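PDB 5LKW: putative OmpA family lipoprotein from Burkholderia cenocepacia, which probably works as the outer-membrane partner of the Tol-Pal system in cell division and envelope integrity, and binds diaminopimelic acid through its periplasmic OmpA-like domain. Local coordinates for residues E74-A79 against A116-Q121; I18-D21 against S26-D29; A79-G84 against S88-V93. All coordinates share one frame; numbering follows the deposited sequence.

Overall arrangement
All three contacts lie within the OmpA-like domain, where helices pack on a four-stranded mixed sheet. Contacts 1 and 3 are buried and built of apolar side-chain packing; both draw on helix 62-82, share Ala-79 and have centres about 7 Å apart, contact 1 reaching inner strand 115-120 and contact 3 outer strand 90-96. Contact 2 lies at the opposite outer strand, 17-19, and is only partly buried: its inward end is hydrophobic, while its outer end uses water bridges and a salt bridge beside the diaminopimelic acid pocket. Contacts 1 and 2 touch directly, Ala-116 CB resting 3.8 Å from Phe-20 CE2, whereas contacts 2 and 3 do not touch.

Contact 1: E74-A79 against A116-Q121; sequences EAVRRA and ADLVYQ
Val-76 and Ala-116 mark the closest backbone approach between helix residues 74-79 and segment 116-121, most of it strand, with their CA atoms 7.6 Å apart. The helix keeps its own regular hydrogen bonding here, Arg-78 N donating to Glu-74 O, and the strand bonds to its sheet neighbours; between them only side chains meet. Val-76 supplies everything on the helix side. Its CB is directed at the strand, and its two methyls divide the work: CG2 meets Ala-116 CB at 3.7 Å, while CG1 comes to 4.2 Å from Leu-118 CD1. With CG1 anti to the backbone N (chi1 173°), CG2 lies beside that nitrogen, and the fork of the valine spans two strand positions on one face of the sheet. This is helix-on-sheet packing of the OmpA-like domain, in which helix 62-82 covers strand 115-120, an inner strand flanked by 17-19 and 50-55. Between Ala-116 and Leu-118, Asp-117 has its CB directed away from the helix, and its carboxylate is engaged by Arg-115 and Ser-17. Ala-116 offers just a methyl, directed at Val-76. Leu-118 starts differently: its CB is aimed neither at the helix nor away from it, and the CD1 branch closes the distance, the two side chains meeting at a slant. Met-35 of helix 32-44 also packs on Val-76, while Phe-20 packs on Ala-116.

Contact 2: I18-D21 against S26-D29; sequences IYFD and SVKD
Lys-28 reaches Asp-21 across the four intervening residues, its CB directed toward segment 18-21. From CB the chain runs extended through CG (chi2 177°), then bends through the rotation about CG-CD (chi3 -136°), and this bend carries the end of the side chain to the aspartate. CE comes within 3.4 Å of Asp-21 OD1, and NZ completes a salt bridge by donating to the same OD1 at 3.0 Å. The ammonium meets this oxygen from above the carboxylate plane, 38° out of it, and the two side chains cross nearly at right angles. Water 3 accepts from Lys-28 NZ and makes a weak bond to Asp-21 OD2, a loose water-mediated link beside the direct bond at OD1. Further in, water 1 donates to Tyr-19 O and Ser-26 O and accepts from Lys-28 N, while water 2 links Asp-21 N to Ser-26 O; the backbones are thus joined through water. Ser-26 O also lies 3.4 Å from Phe-20 CD1, and Val-27 CG2 packs 3.9 Å from Phe-20 CE1. Asp-21 itself touches the bound diaminopimelic acid, so the lysine may help to position a pocket residue. Segment 26-29 belongs to the loop joining strand 17-19 to helix 32-44; Phe-20 and Val-27 both lean on helix 62-82, and Ile-18 and Phe-20 lie against the neighbouring strand 115-120.

Contact 3: A79-G84 against S88-V93; sequences AMALLG and SQMEAV
Met-80 and Ala-81, near the end of helix 62-82, pack against Met-90 at the start of strand 90-96. The contact joins the last two elements of a beta-alpha-beta unit, in which strand 50-55 leads through helix 62-82 into the parallel neighbour 90-96, and it lies where the chain leaves the helix to re-enter the sheet. Met-80 comes first: its CB is directed at the strand and lies 3.9 Å from Met-90 SD. Its chain stays extended at chi2, then bends at chi3 (-65°), bringing its terminal methyl CE to 4.0 Å from that same sulfur, and the two thioethers meet at an angle. His-38 and Leu-42 of helix 32-44 also touch Met-80, which therefore lies between that helix and Met-90. At Ala-81 the strand methionine reaches the helix backbone, and the Ala-81 methyl adds a looser apolar contact. Beyond Leu-82 the helix closes in a Schellman motif: Gly-84, with positive phi (91°), is its C-prime residue, and Gly-84 N donates to Ala-81 O at 2.8 Å while Val-85 N returns to Met-80 O. This reversal begins the short connection to residues 88-89, part of a 3-10 turn before the strand. Met-90 also packs on Arg-77 of the helix, Val-50 of strand 50-55 and Val-85 of the connection; its own bend at chi3 (-59°) turns CE onto the helix, 4.0 Å from Ala-81 N.

Contact 1: E74-A79 against A116-Q121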
ATOM      1  N   GLU A  74      -5.833   4.485  -1.340  1.00 20.37           N
ATOM      2  CA  GLU A  74      -7.268   4.474  -1.025  1.00 22.31           C
ATOM      3  C   GLU A  74      -7.877   3.149  -1.406  1.00 22.70           C
ATOM      4  O   GLU A  74      -8.646   2.571  -0.615  1.00 23.06           O
ATOM      5  CB  GLU A  74      -8.012   5.652  -1.676  1.00 22.35           C
ATOM      6  CG  GLU A  74      -7.700   6.994  -0.976  1.00 27.80           C
ATOM      7  CD  GLU A  74      -8.383   8.228  -1.599  1.00 33.73           C
ATOM      8  OE1 GLU A  74      -8.872   8.162  -2.768  1.00 31.76           O
ATOM      9  OE2 GLU A  74      -8.374   9.277  -0.904  1.00 34.36           O
ATOM     10  N   ALA A  75      -7.489   2.646  -2.595  1.00 21.54           N
ATOM     11  CA  ALA A  75      -7.769   1.275  -2.998  1.00 20.04           C
ATOM     12  C   ALA A  75      -7.389   0.206  -1.927  1.00 20.19           C
ATOM     13  O   ALA A  75      -8.153  -0.721  -1.670  1.00 20.11           O
ATOM     14  CB  ALA A  75      -7.137   0.982  -4.381  1.00 19.68           C
ATOM     15  N   VAL A  76      -6.224   0.336  -1.285  1.00 20.36           N
ATOM     16  CA  VAL A  76      -5.786  -0.598  -0.238  1.00 19.73           C
ATOM     17  C   VAL A  76      -6.609  -0.395   1.077  1.00 22.13           C
ATOM     18  O   VAL A  76      -7.075  -1.359   1.688  1.00 23.34           O
ATOM     19  CB  VAL A  76      -4.272  -0.436   0.046  1.00 20.31           C
ATOM     20  CG1 VAL A  76      -3.845  -1.273   1.256  1.00 19.39           C
ATOM     21  CG2 VAL A  76      -3.393  -0.752  -1.238  1.00 17.32           C
ATOM     22  N   ARG A  77      -6.732   0.840   1.498  1.00 23.08           N
ATOM     23  CA  ARG A  77      -7.573   1.231   2.671  1.00 25.07           C
ATOM     24  C   ARG A  77      -8.989   0.697   2.493  1.00 24.11           C
ATOM     25  O   ARG A  77      -9.510   0.002   3.359  1.00 25.21           O
ATOM     26  CB  ARG A  77      -7.557   2.766   2.877  1.00 24.52           C
ATOM     27  CG  ARG A  77      -8.389   3.260   4.130  1.00 26.16           C
ATOM     28  CD  ARG A  77      -8.716   4.741   4.074  1.00 29.07           C
ATOM     29  NE  ARG A  77      -9.619   4.941   2.942  1.00 31.08           N
ATOM     30  CZ  ARG A  77      -9.835   6.083   2.296  1.00 30.87           C
ATOM     31  NH1 ARG A  77      -9.227   7.214   2.653  1.00 31.40           N
ATOM     32  NH2 ARG A  77     -10.672   6.074   1.261  1.00 31.23           N
ATOM     33  N   ARG A  78      -9.568   0.945   1.321  1.00 24.52           N
ATOM     34  CA  ARG A  78     -10.903   0.479   0.995  1.00 25.82           C
ATOM     35  C   ARG A  78     -11.044  -1.040   1.100  1.00 26.77           C
ATOM     36  O   ARG A  78     -12.019  -1.560   1.686  1.00 26.12           O
ATOM     37  CB  ARG A  78     -11.275   0.968  -0.411  1.00 25.77           C
ATOM     38  CG  ARG A  78     -12.353   0.151  -1.095  1.00 28.90           C
ATOM     39  CD  ARG A  78     -12.985   0.920  -2.260  1.00 29.15           C
ATOM     40  NE  ARG A  78     -12.171   0.793  -3.460  1.00 35.77           N
ATOM     41  CZ  ARG A  78     -11.394   1.752  -3.974  1.00 37.21           C
ATOM     42  NH1 ARG A  78     -11.306   2.956  -3.408  1.00 35.38           N
ATOM     43  NH2 ARG A  78     -10.694   1.489  -5.074  1.00 37.85           N
ATOM     44  N   ALA A  79     -10.087  -1.772   0.529  1.00 27.30           N
ATOM     45  CA  ALA A  79     -10.069  -3.239   0.650  1.00 27.94           C
ATOM     46  C   ALA A  79      -9.988  -3.686   2.086  1.00 27.81           C
ATOM     47  O   ALA A  79     -10.538  -4.724   2.438  1.00 27.72           O
ATOM     48  CB  ALA A  79      -8.883  -3.851  -0.130  1.00 28.13           C
ATOM     49  N   ALA A 116       2.044   0.331  -3.178  1.00 15.78           N
ATOM     50  CA  ALA A 116       1.489   0.906  -1.935  1.00 15.46           C
ATOM     51  C   ALA A 116       2.011   0.125  -0.781  1.00 16.11           C
ATOM     52  O   ALA A 116       1.934  -1.117  -0.820  1.00 14.54           O
ATOM     53  CB  ALA A 116      -0.106   0.859  -1.939  1.00 13.36           C
ATOM     54  N   ASP A 117       2.540   0.835   0.243  1.00 17.20           N
ATOM     55  CA  ASP A 117       3.087   0.198   1.430  1.00 18.97           C
ATOM     56  C   ASP A 117       2.218   0.449   2.667  1.00 19.93           C
ATOM     57  O   ASP A 117       1.801   1.599   2.934  1.00 17.90           O
ATOM     58  CB  ASP A 117       4.515   0.717   1.776  1.00 19.00           C
ATOM     59  CG  ASP A 117       5.502   0.594   0.625  1.00 18.12           C
ATOM     60  OD1 ASP A 117       5.521  -0.463  -0.067  1.00 18.12           O
ATOM     61  OD2 ASP A 117       6.298   1.565   0.453  1.00 17.31           O
ATOM     62  N   LEU A 118       2.105  -0.618   3.472  1.00 21.34           N
ATOM     63  CA  LEU A 118       1.471  -0.577   4.781  1.00 22.94           C
ATOM     64  C   LEU A 118       2.576  -0.216   5.728  1.00 23.80           C
ATOM     65  O   LEU A 118       3.488  -1.023   5.943  1.00 23.68           O
ATOM     66  CB  LEU A 118       0.862  -1.958   5.125  1.00 22.26           C
ATOM     67  CG  LEU A 118      -0.458  -2.437   4.458  1.00 24.30           C
ATOM     68  CD1 LEU A 118      -0.339  -2.652   3.040  1.00 26.96           C
ATOM     69  CD2 LEU A 118      -0.885  -3.789   5.020  1.00 24.20           C
ATOM     70  N   VAL A 119       2.522   0.999   6.289  1.00 24.68           N
ATOM     71  CA  VAL A 119       3.607   1.426   7.199  1.00 25.47           C
ATOM     72  C   VAL A 119       3.043   1.502   8.642  1.00 27.69           C
ATOM     73  O   VAL A 119       2.271   2.393   8.995  1.00 27.21           O
ATOM     74  CB  VAL A 119       4.244   2.748   6.736  1.00 25.74           C
ATOM     75  CG1 VAL A 119       5.497   3.090   7.588  1.00 24.57           C
ATOM     76  CG2 VAL A 119       4.551   2.726   5.158  1.00 23.88           C
ATOM     77  N   TYR A 120       3.413   0.527   9.451  1.00 29.65           N
ATOM     78  CA  TYR A 120       2.743   0.328  10.721  1.00 32.46           C
ATOM     79  C   TYR A 120       3.401   1.278  11.679  1.00 34.30           C
ATOM     80  O   TYR A 120       4.643   1.319  11.745  1.00 34.11           O
ATOM     81  CB  TYR A 120       2.880  -1.118  11.156  1.00 31.24           C
ATOM     82  CG  TYR A 120       1.774  -2.023  10.623  1.00 32.37           C
ATOM     83  CD1 TYR A 120       0.497  -2.009  11.218  1.00 31.32           C
ATOM     84  CD2 TYR A 120       1.991  -2.888   9.530  1.00 29.34           C
ATOM     85  CE1 TYR A 120      -0.526  -2.827  10.758  1.00 32.05           C
ATOM     86  CE2 TYR A 120       0.980  -3.737   9.060  1.00 31.02           C
ATOM     87  CZ  TYR A 120      -0.303  -3.703   9.696  1.00 32.76           C
ATOM     88  OH  TYR A 120      -1.376  -4.519   9.321  1.00 27.72           O
ATOM     89  N   GLN A 121       2.560   2.081  12.347  1.00 36.98           N
ATOM     90  CA  GLN A 121       2.983   3.153  13.276  1.00 39.15           C
ATOM     91  C   GLN A 121       3.467   2.617  14.620  1.00 40.89           C
ATOM     92  O   GLN A 121       2.927   1.626  15.148  1.00 40.23           O
ATOM     93  CB  GLN A 121       1.846   4.182  13.547  1.00 39.18           C
ATOM     94  CG  GLN A 121       1.435   5.048  12.348  1.00 39.11           C
ATOM     95  CD  GLN A 121       2.642   5.516  11.546  1.00 41.61           C
ATOM     96  OE1 GLN A 121       3.063   4.840  10.602  1.00 42.28           O
ATOM     97  NE2 GLN A 121       3.221   6.668  11.931  1.00 39.38           N
TER

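Contact 2: I18-D21 against S26-D29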
ATOM      1  N   ILE A  18       1.784  -3.721  -1.962  1.00 18.12           N
ATOM      2  CA  ILE A  18       0.829  -4.103  -3.007  1.00 16.71           C
ATOM      3  C   ILE A  18       1.340  -3.399  -4.272  1.00 16.31           C
ATOM      4  O   ILE A  18       1.561  -2.224  -4.261  1.00 16.08           O
ATOM      5  CB  ILE A  18      -0.637  -3.634  -2.697  1.00 16.80           C
ATOM      6  CG1 ILE A  18      -1.225  -4.350  -1.489  1.00 20.36           C
ATOM      7  CG2 ILE A  18      -1.561  -3.897  -3.867  1.00 16.40           C
ATOM      8  CD1 ILE A  18      -0.542  -4.023  -0.196  1.00 24.41           C
ATOM      9  N   TYR A  19       1.508  -4.137  -5.355  1.00 15.72           N
ATOM     10  CA  TYR A  19       1.917  -3.579  -6.650  1.00 15.56           C
ATOM     11  C   TYR A  19       0.798  -3.460  -7.677  1.00 16.65           C
ATOM     12  O   TYR A  19      -0.197  -4.218  -7.646  1.00 16.50           O
ATOM     13  CB  TYR A  19       2.988  -4.479  -7.223  1.00 15.72           C
ATOM     14  CG  TYR A  19       4.230  -4.479  -6.359  1.00 14.65           C
ATOM     15  CD1 TYR A  19       5.321  -3.589  -6.639  1.00 13.13           C
ATOM     16  CD2 TYR A  19       4.310  -5.333  -5.263  1.00 11.78           C
ATOM     17  CE1 TYR A  19       6.510  -3.634  -5.890  1.00 13.75           C
ATOM     18  CE2 TYR A  19       5.505  -5.403  -4.484  1.00 11.03           C
ATOM     19  CZ  TYR A  19       6.597  -4.560  -4.810  1.00 15.93           C
ATOM     20  OH  TYR A  19       7.736  -4.636  -3.996  1.00 17.89           O
ATOM     21  N   PHE A  20       0.954  -2.485  -8.571  1.00 16.99           N
ATOM     22  CA  PHE A  20      -0.090  -2.096  -9.491  1.00 17.03           C
ATOM     23  C   PHE A  20       0.392  -2.118 -10.963  1.00 17.75           C
ATOM     24  O   PHE A  20       1.568  -1.885 -11.267  1.00 16.78           O
ATOM     25  CB  PHE A  20      -0.610  -0.662  -9.139  1.00 15.58           C
ATOM     26  CG  PHE A  20      -1.279  -0.569  -7.792  1.00 13.84           C
ATOM     27  CD1 PHE A  20      -2.675  -0.703  -7.656  1.00 16.76           C
ATOM     28  CD2 PHE A  20      -0.498  -0.330  -6.649  1.00 16.32           C
ATOM     29  CE1 PHE A  20      -3.297  -0.610  -6.316  1.00 15.40           C
ATOM     30  CE2 PHE A  20      -1.050  -0.230  -5.408  1.00 15.49           C
ATOM     31  CZ  PHE A  20      -2.460  -0.422  -5.216  1.00 18.52           C
ATOM     32  N   ASP A  21      -0.542  -2.349 -11.879  1.00 18.82           N
ATOM     33  CA  ASP A  21      -0.265  -2.186 -13.292  1.00 21.25           C
ATOM     34  C   ASP A  21      -0.111  -0.714 -13.687  1.00 22.64           C
ATOM     35  O   ASP A  21      -0.493   0.206 -12.953  1.00 20.97           O
ATOM     36  CB  ASP A  21      -1.383  -2.815 -14.120  1.00 21.84           C
ATOM     37  CG  ASP A  21      -1.320  -4.297 -14.085  1.00 26.81           C
ATOM     38  OD1 ASP A  21      -0.319  -4.837 -13.545  1.00 28.43           O
ATOM     39  OD2 ASP A  21      -2.263  -4.887 -14.602  1.00 33.58           O
ATOM     40  N   SER A  26      -6.146  -0.537  -9.449  1.00 21.78           N
ATOM     41  CA  SER A  26      -6.867  -1.764  -9.055  1.00 21.58           C
ATOM     42  C   SER A  26      -6.006  -2.650  -8.178  1.00 21.02           C
ATOM     43  O   SER A  26      -4.894  -3.045  -8.585  1.00 20.32           O
ATOM     44  CB  SER A  26      -7.247  -2.640 -10.245  1.00 22.22           C
ATOM     45  OG  SER A  26      -7.818  -1.842 -11.263  1.00 31.30           O
ATOM     46  N   VAL A  27      -6.567  -3.058  -7.061  1.00 19.50           N
ATOM     47  CA  VAL A  27      -5.935  -4.041  -6.186  1.00 20.60           C
ATOM     48  C   VAL A  27      -6.340  -5.378  -6.720  1.00 21.53           C
ATOM     49  O   VAL A  27      -7.486  -5.766  -6.589  1.00 23.91           O
ATOM     50  CB  VAL A  27      -6.349  -3.901  -4.693  1.00 19.43           C
ATOM     51  CG1 VAL A  27      -5.771  -5.023  -3.843  1.00 17.05           C
ATOM     52  CG2 VAL A  27      -5.911  -2.591  -4.185  1.00 17.96           C
ATOM     53  N   LYS A  28      -5.408  -6.049  -7.386  1.00 22.98           N
ATOM     54  CA  LYS A  28      -5.712  -7.351  -8.017  1.00 23.70           C
ATOM     55  C   LYS A  28      -6.164  -8.436  -6.983  1.00 24.43           C
ATOM     56  O   LYS A  28      -5.772  -8.396  -5.795  1.00 24.06           O
ATOM     57  CB  LYS A  28      -4.519  -7.831  -8.812  1.00 24.15           C
ATOM     58  CG  LYS A  28      -4.194  -7.009 -10.055  1.00 25.86           C
ATOM     59  CD  LYS A  28      -2.944  -7.595 -10.666  1.00 38.20           C
ATOM     60  CE  LYS A  28      -1.928  -6.518 -11.114  1.00 41.35           C
ATOM     61  NZ  LYS A  28      -0.656  -7.169 -11.623  1.00 44.63           N
ATOM     62  N   ASP A  29      -6.964  -9.389  -7.473  1.00 24.17           N
ATOM     63  CA  ASP A  29      -7.562 -10.468  -6.701  1.00 25.40           C
ATOM     64  C   ASP A  29      -6.544 -11.232  -5.868  1.00 23.32           C
ATOM     65  O   ASP A  29      -6.858 -11.621  -4.731  1.00 21.84           O
ATOM     66  CB  ASP A  29      -8.280 -11.467  -7.642  1.00 26.64           C
ATOM     67  CG  ASP A  29      -9.705 -11.044  -7.994  1.00 32.79           C
ATOM     68  OD1 ASP A  29     -10.259 -10.126  -7.341  1.00 37.43           O
ATOM     69  OD2 ASP A  29     -10.274 -11.648  -8.938  1.00 41.08           O
TER
HETATM   70  O   HOH W   1      -2.777  -4.566  -7.642  1.00 18.75           O
HETATM   71  O   HOH W   2      -3.139  -2.905 -10.876  1.00 22.04           O
HETATM   72  O   HOH W   3      -2.281  -8.110 -13.662  1.00 38.20           O

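Contact 3: A79-G84 against S88-V93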
ATOM      1  N   ALA A  79     -10.087  -1.772   0.529  1.00 27.30           N
ATOM      2  CA  ALA A  79     -10.069  -3.239   0.650  1.00 27.94           C
ATOM      3  C   ALA A  79      -9.988  -3.686   2.086  1.00 27.81           C
ATOM      4  O   ALA A  79     -10.538  -4.724   2.438  1.00 27.72           O
ATOM      5  CB  ALA A  79      -8.883  -3.851  -0.130  1.00 28.13           C
ATOM      6  N   MET A  80      -9.257  -2.951   2.927  1.00 28.15           N
ATOM      7  CA  MET A  80      -9.252  -3.324   4.350  1.00 28.86           C
ATOM      8  C   MET A  80     -10.498  -2.819   5.090  1.00 28.39           C
ATOM      9  O   MET A  80     -11.028  -3.526   5.917  1.00 29.61           O
ATOM     10  CB  MET A  80      -7.930  -2.956   5.059  1.00 29.43           C
ATOM     11  CG  MET A  80      -6.723  -3.759   4.511  1.00 28.51           C
ATOM     12  SD  MET A  80      -5.280  -3.768   5.605  1.00 28.11           S
ATOM     13  CE  MET A  80      -4.786  -2.058   5.632  1.00 29.19           C
ATOM     14  N   ALA A  81     -10.979  -1.633   4.742  1.00 28.18           N
ATOM     15  CA  ALA A  81     -12.280  -1.100   5.217  1.00 29.45           C
ATOM     16  C   ALA A  81     -13.391  -2.102   5.069  1.00 30.16           C
ATOM     17  O   ALA A  81     -14.096  -2.418   6.032  1.00 30.80           O
ATOM     18  CB  ALA A  81     -12.658   0.174   4.464  1.00 28.80           C
ATOM     19  N   LEU A  82     -13.512  -2.614   3.852  1.00 29.87           N
ATOM     20  CA  LEU A  82     -14.463  -3.657   3.505  1.00 30.98           C
ATOM     21  C   LEU A  82     -14.341  -4.903   4.344  1.00 31.65           C
ATOM     22  O   LEU A  82     -15.350  -5.576   4.587  1.00 32.72           O
ATOM     23  CB  LEU A  82     -14.326  -4.035   2.027  1.00 30.08           C
ATOM     24  CG  LEU A  82     -15.225  -3.102   1.245  1.00 31.59           C
ATOM     25  CD1 LEU A  82     -14.968  -3.232  -0.257  1.00 28.75           C
ATOM     26  CD2 LEU A  82     -16.703  -3.416   1.613  1.00 30.72           C
ATOM     27  N   LEU A  83     -13.122  -5.208   4.798  1.00 30.46           N
ATOM     28  CA  LEU A  83     -12.936  -6.352   5.698  1.00 31.33           C
ATOM     29  C   LEU A  83     -13.186  -6.000   7.162  1.00 30.76           C
ATOM     30  O   LEU A  83     -12.929  -6.797   8.040  1.00 30.99           O
ATOM     31  CB  LEU A  83     -11.582  -7.029   5.504  1.00 28.80           C
ATOM     32  CG  LEU A  83     -11.349  -7.570   4.091  1.00 30.79           C
ATOM     33  CD1 LEU A  83      -9.889  -7.809   3.832  1.00 26.09           C
ATOM     34  CD2 LEU A  83     -12.161  -8.865   3.787  1.00 31.38           C
ATOM     35  N   GLY A  84     -13.687  -4.802   7.410  1.00 33.20           N
ATOM     36  CA  GLY A  84     -14.067  -4.382   8.785  1.00 34.21           C
ATOM     37  C   GLY A  84     -13.044  -3.685   9.657  1.00 34.82           C
ATOM     38  O   GLY A  84     -13.269  -3.545  10.878  1.00 35.16           O
ATOM     39  N   SER A  88     -10.355   4.706  11.703  1.00 35.06           N
ATOM     40  CA  SER A  88      -9.457   5.347  12.669  1.00 34.32           C
ATOM     41  C   SER A  88      -8.090   4.654  12.783  1.00 32.98           C
ATOM     42  O   SER A  88      -7.157   5.227  13.331  1.00 33.02           O
ATOM     43  CB  SER A  88     -10.085   5.400  14.071  1.00 34.45           C
ATOM     44  OG  SER A  88     -10.030   4.105  14.656  1.00 33.88           O
ATOM     45  N   GLN A  89      -7.944   3.425  12.294  1.00 32.00           N
ATOM     46  CA  GLN A  89      -6.611   2.829  12.367  1.00 30.47           C
ATOM     47  C   GLN A  89      -5.825   2.939  11.054  1.00 31.07           C
ATOM     48  O   GLN A  89      -4.730   2.385  10.945  1.00 30.38           O
ATOM     49  CB  GLN A  89      -6.660   1.395  12.854  1.00 30.86           C
ATOM     50  CG  GLN A  89      -7.220   1.191  14.258  1.00 29.09           C
ATOM     51  CD  GLN A  89      -7.487  -0.286  14.519  1.00 28.93           C
ATOM     52  OE1 GLN A  89      -8.626  -0.737  14.456  1.00 29.43           O
ATOM     53  NE2 GLN A  89      -6.426  -1.058  14.720  1.00 30.51           N
ATOM     54  N   MET A  90      -6.388   3.657  10.072  1.00 30.56           N
ATOM     55  CA  MET A  90      -5.852   3.670   8.710  1.00 30.44           C
ATOM     56  C   MET A  90      -5.775   5.088   8.217  1.00 31.03           C
ATOM     57  O   MET A  90      -6.739   5.853   8.358  1.00 31.62           O
ATOM     58  CB  MET A  90      -6.783   2.878   7.785  1.00 30.32           C
ATOM     59  CG  MET A  90      -6.716   1.380   8.040  1.00 28.47           C
ATOM     60  SD  MET A  90      -7.633   0.470   6.830  1.00 25.11           S
ATOM     61  CE  MET A  90      -9.302   1.201   7.084  1.00 29.19           C
ATOM     62  N   GLU A  91      -4.643   5.432   7.617  1.00 30.65           N
ATOM     63  CA  GLU A  91      -4.509   6.730   6.963  1.00 30.43           C
ATOM     64  C   GLU A  91      -3.933   6.501   5.547  1.00 29.17           C
ATOM     65  O   GLU A  91      -2.885   5.860   5.421  1.00 29.12           O
ATOM     66  CB  GLU A  91      -3.617   7.653   7.793  1.00 30.35           C
ATOM     67  CG  GLU A  91      -3.616   9.121   7.277  1.00 34.19           C
ATOM     68  CD  GLU A  91      -2.642   9.988   8.078  1.00 37.02           C
ATOM     69  OE1 GLU A  91      -2.202   9.506   9.139  1.00 41.87           O
ATOM     70  OE2 GLU A  91      -2.312  11.114   7.664  1.00 36.54           O
ATOM     71  N   ALA A  92      -4.655   6.946   4.505  1.00 27.77           N
ATOM     72  CA  ALA A  92      -4.180   6.781   3.098  1.00 27.41           C
ATOM     73  C   ALA A  92      -3.483   8.074   2.694  1.00 27.33           C
ATOM     74  O   ALA A  92      -4.104   9.134   2.705  1.00 27.96           O
ATOM     75  CB  ALA A  92      -5.334   6.523   2.159  1.00 26.08           C
ATOM     76  N   VAL A  93      -2.191   8.007   2.393  1.00 26.65           N
ATOM     77  CA  VAL A  93      -1.464   9.162   1.820  1.00 24.76           C
ATOM     78  C   VAL A  93      -0.734   8.829   0.496  1.00 24.42           C
ATOM     79  O   VAL A  93      -0.502   7.652   0.170  1.00 25.00           O
ATOM     80  CB  VAL A  93      -0.440   9.724   2.809  1.00 25.14           C
ATOM     81  CG1 VAL A  93      -1.159  10.289   4.014  1.00 24.40           C
ATOM     82  CG2 VAL A  93       0.602   8.630   3.210  1.00 22.66           C
TER